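Local coordinates for stress-induced protein 1 (Caenorhabditis elegans, PDB 4YE0) that probably binds unfolding proteins as a small heat shock chaperone regulated by pH, represented here by a truncated construct containing its alpha-crystallin domain, at residues L27-E32 against M80-P85. Residues are numbered along the deposited sequence; the frame is centred on the assembly and turned at random.
Sequences LKVNLE and MTIDAP
The sulfur of Met80 meets a methyl of Val29, SD to CG2 at 3.9 Å, in the closer of two apolar touches between these segments, which belong to facing sheets of the alpha-crystallin domain. The two side chains reach toward each other tip to tip. Met80 extends from its strand with CG anti to the backbone N (chi1 -172°) and bends only at its last torsion (chi3 70°). The turn brings Met80 CE to 3.7 Å from Ile82 CD1, the next inward-facing side chain of the same strand. Val29 uses its other branch for Ile82, CG1 lying 4.2 Å from CD1, and with CG1 anti to the backbone N (chi1 -180°) the two methyls are divided between the partners.

The case illustrates how a beta sandwich closes. Within this chain, strand 27-32 is the end strand of one antiparallel sheet and pairs there with 35-45, whereas 79-85 is an inner strand of the other, between 12-18 and 71-74. Val29 and Ile82 have CA atoms 9.5 Å apart, a separation bridged by side chains, and no hydrogen bond crosses it. Leu36 and Ile38 of strand 35-45 widen the same apolar layer: both touch Ile82, Leu36 also meets Val29, and Ile38 meets Met80. Beside them, Leu27 leans on Val19 and Ile74.

Met80 and Ile82 are buried, while Val29 remains partly exposed; the contact lies buried near the centre of the chain. With only dispersion and hydrophobic burial between the segments, their direct contact rests on how side chains fit, while backbone hydrogen bonding stays within each sheet.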
loop_
_atom_site.group_PDB
_atom_site.type_symbol
_atom_site.label_atom_id
_atom_site.label_comp_id
_atom_site.label_asym_id
_atom_site.label_seq_id
_atom_site.Cartn_x
_atom_site.Cartn_y
_atom_site.Cartn_z
ATOM N N LEU A 27 -7.381 -8.028 -6.223
ATOM C CA LEU A 27 -7.282 -6.964 -7.207
ATOM C C LEU A 27 -8.519 -6.869 -8.081
ATOM O O LEU A 27 -9.118 -7.879 -8.442
ATOM C CB LEU A 27 -6.045 -7.170 -8.074
ATOM C CG LEU A 27 -4.743 -6.953 -7.305
ATOM C CD1 LEU A 27 -3.596 -7.653 -8.014
ATOM C CD2 LEU A 27 -4.449 -5.466 -7.121
ATOM N N LYS A 28 -8.886 -5.633 -8.403
ATOM C CA LYS A 28 -10.023 -5.322 -9.258
ATOM C C LYS A 28 -9.569 -4.382 -10.356
ATOM O O LYS A 28 -8.840 -3.425 -10.097
ATOM C CB LYS A 28 -11.118 -4.612 -8.453
ATOM C CG LYS A 28 -12.227 -5.512 -7.937
ATOM C CD LYS A 28 -13.492 -4.710 -7.654
ATOM C CE LYS A 28 -14.685 -5.613 -7.379
ATOM N NZ LYS A 28 -14.650 -6.202 -6.011
ATOM N N VAL A 29 -10.010 -4.650 -11.580
ATOM C CA VAL A 29 -9.827 -3.718 -12.680
ATOM C C VAL A 29 -11.194 -3.467 -13.297
ATOM O O VAL A 29 -11.869 -4.399 -13.734
ATOM C CB VAL A 29 -8.855 -4.254 -13.748
ATOM C CG1 VAL A 29 -8.702 -3.233 -14.868
ATOM C CG2 VAL A 29 -7.505 -4.563 -13.119
ATOM N N ASN A 30 -11.595 -2.202 -13.311
ATOM C CA ASN A 30 -12.890 -1.811 -13.829
ATOM C C ASN A 30 -12.755 -0.723 -14.881
ATOM O O ASN A 30 -11.860 0.121 -14.805
ATOM C CB ASN A 30 -13.793 -1.344 -12.683
ATOM C CG ASN A 30 -14.183 -2.477 -11.750
ATOM O OD1 ASN A 30 -13.809 -2.490 -10.579
ATOM N ND2 ASN A 30 -14.933 -3.440 -12.265
ATOM N N LEU A 31 -13.637 -0.774 -15.874
ATOM C CA LEU A 31 -13.740 0.249 -16.896
ATOM C C LEU A 31 -15.130 0.879 -16.851
ATOM O O LEU A 31 -16.139 0.176 -16.775
ATOM C CB LEU A 31 -13.508 -0.352 -18.273
ATOM C CG LEU A 31 -13.566 0.599 -19.466
ATOM C CD1 LEU A 31 -12.528 1.702 -19.325
ATOM C CD2 LEU A 31 -13.336 -0.187 -20.746
ATOM N N GLU A 32 -15.163 2.205 -16.916
ATOM C CA GLU A 32 -16.400 2.964 -16.860
ATOM C C GLU A 32 -16.281 4.093 -17.873
ATOM O O GLU A 32 -15.602 5.079 -17.626
ATOM C CB GLU A 32 -16.587 3.498 -15.443
ATOM C CG GLU A 32 -18.017 3.809 -15.054
ATOM C CD GLU A 32 -18.116 4.348 -13.638
ATOM O OE1 GLU A 32 -19.164 4.931 -13.295
ATOM O OE2 GLU A 32 -17.144 4.196 -12.867
ATOM N N MET A 80 1.542 -5.773 -12.985
ATOM C CA MET A 80 0.364 -5.803 -13.835
ATOM C C MET A 80 0.626 -4.958 -15.067
ATOM O O MET A 80 1.158 -3.853 -14.966
ATOM C CB MET A 80 -0.860 -5.266 -13.095
ATOM C CG MET A 80 -2.165 -5.448 -13.854
ATOM S SD MET A 80 -3.592 -5.000 -12.847
ATOM C CE MET A 80 -3.334 -3.253 -12.784
ATOM N N THR A 81 0.260 -5.474 -16.232
ATOM C CA THR A 81 0.244 -4.647 -17.424
ATOM C C THR A 81 -1.138 -4.682 -18.064
ATOM O O THR A 81 -1.763 -5.738 -18.198
ATOM C CB THR A 81 1.364 -4.997 -18.438
ATOM O OG1 THR A 81 1.216 -4.187 -19.612
ATOM C CG2 THR A 81 1.328 -6.447 -18.836
ATOM N N ILE A 82 -1.616 -3.494 -18.410
ATOM C CA ILE A 82 -2.882 -3.332 -19.083
ATOM C C ILE A 82 -2.562 -2.716 -20.429
ATOM O O ILE A 82 -1.915 -1.672 -20.488
ATOM C CB ILE A 82 -3.819 -2.400 -18.294
ATOM C CG1 ILE A 82 -4.095 -2.986 -16.904
ATOM C CG2 ILE A 82 -5.115 -2.188 -19.065
ATOM C CD1 ILE A 82 -4.783 -2.031 -15.949
ATOM N N ASP A 83 -2.997 -3.359 -21.507
ATOM C CA ASP A 83 -2.733 -2.828 -22.838
ATOM C C ASP A 83 -3.918 -2.979 -23.783
ATOM O O ASP A 83 -4.775 -3.846 -23.594
ATOM C CB ASP A 83 -1.472 -3.470 -23.437
ATOM C CG ASP A 83 -1.712 -4.875 -23.963
ATOM O OD1 ASP A 83 -1.270 -5.168 -25.094
ATOM O OD2 ASP A 83 -2.343 -5.685 -23.256
ATOM N N ALA A 84 -3.954 -2.115 -24.793
ATOM C CA ALA A 84 -4.991 -2.149 -25.819
ATOM C C ALA A 84 -4.473 -1.514 -27.112
ATOM O O ALA A 84 -3.650 -0.600 -27.064
ATOM C CB ALA A 84 -6.228 -1.415 -25.330
ATOM N N PRO A 85 -4.941 -2.003 -28.273
ATOM C CA PRO A 85 -4.626 -1.293 -29.515
ATOM C C PRO A 85 -5.441 -0.010 -29.662
ATOM O O PRO A 85 -6.457 0.161 -28.980
ATOM C CB PRO A 85 -5.002 -2.298 -30.609
ATOM C CG PRO A 85 -5.985 -3.220 -29.976
ATOM C CD PRO A 85 -5.637 -3.281 -28.518
#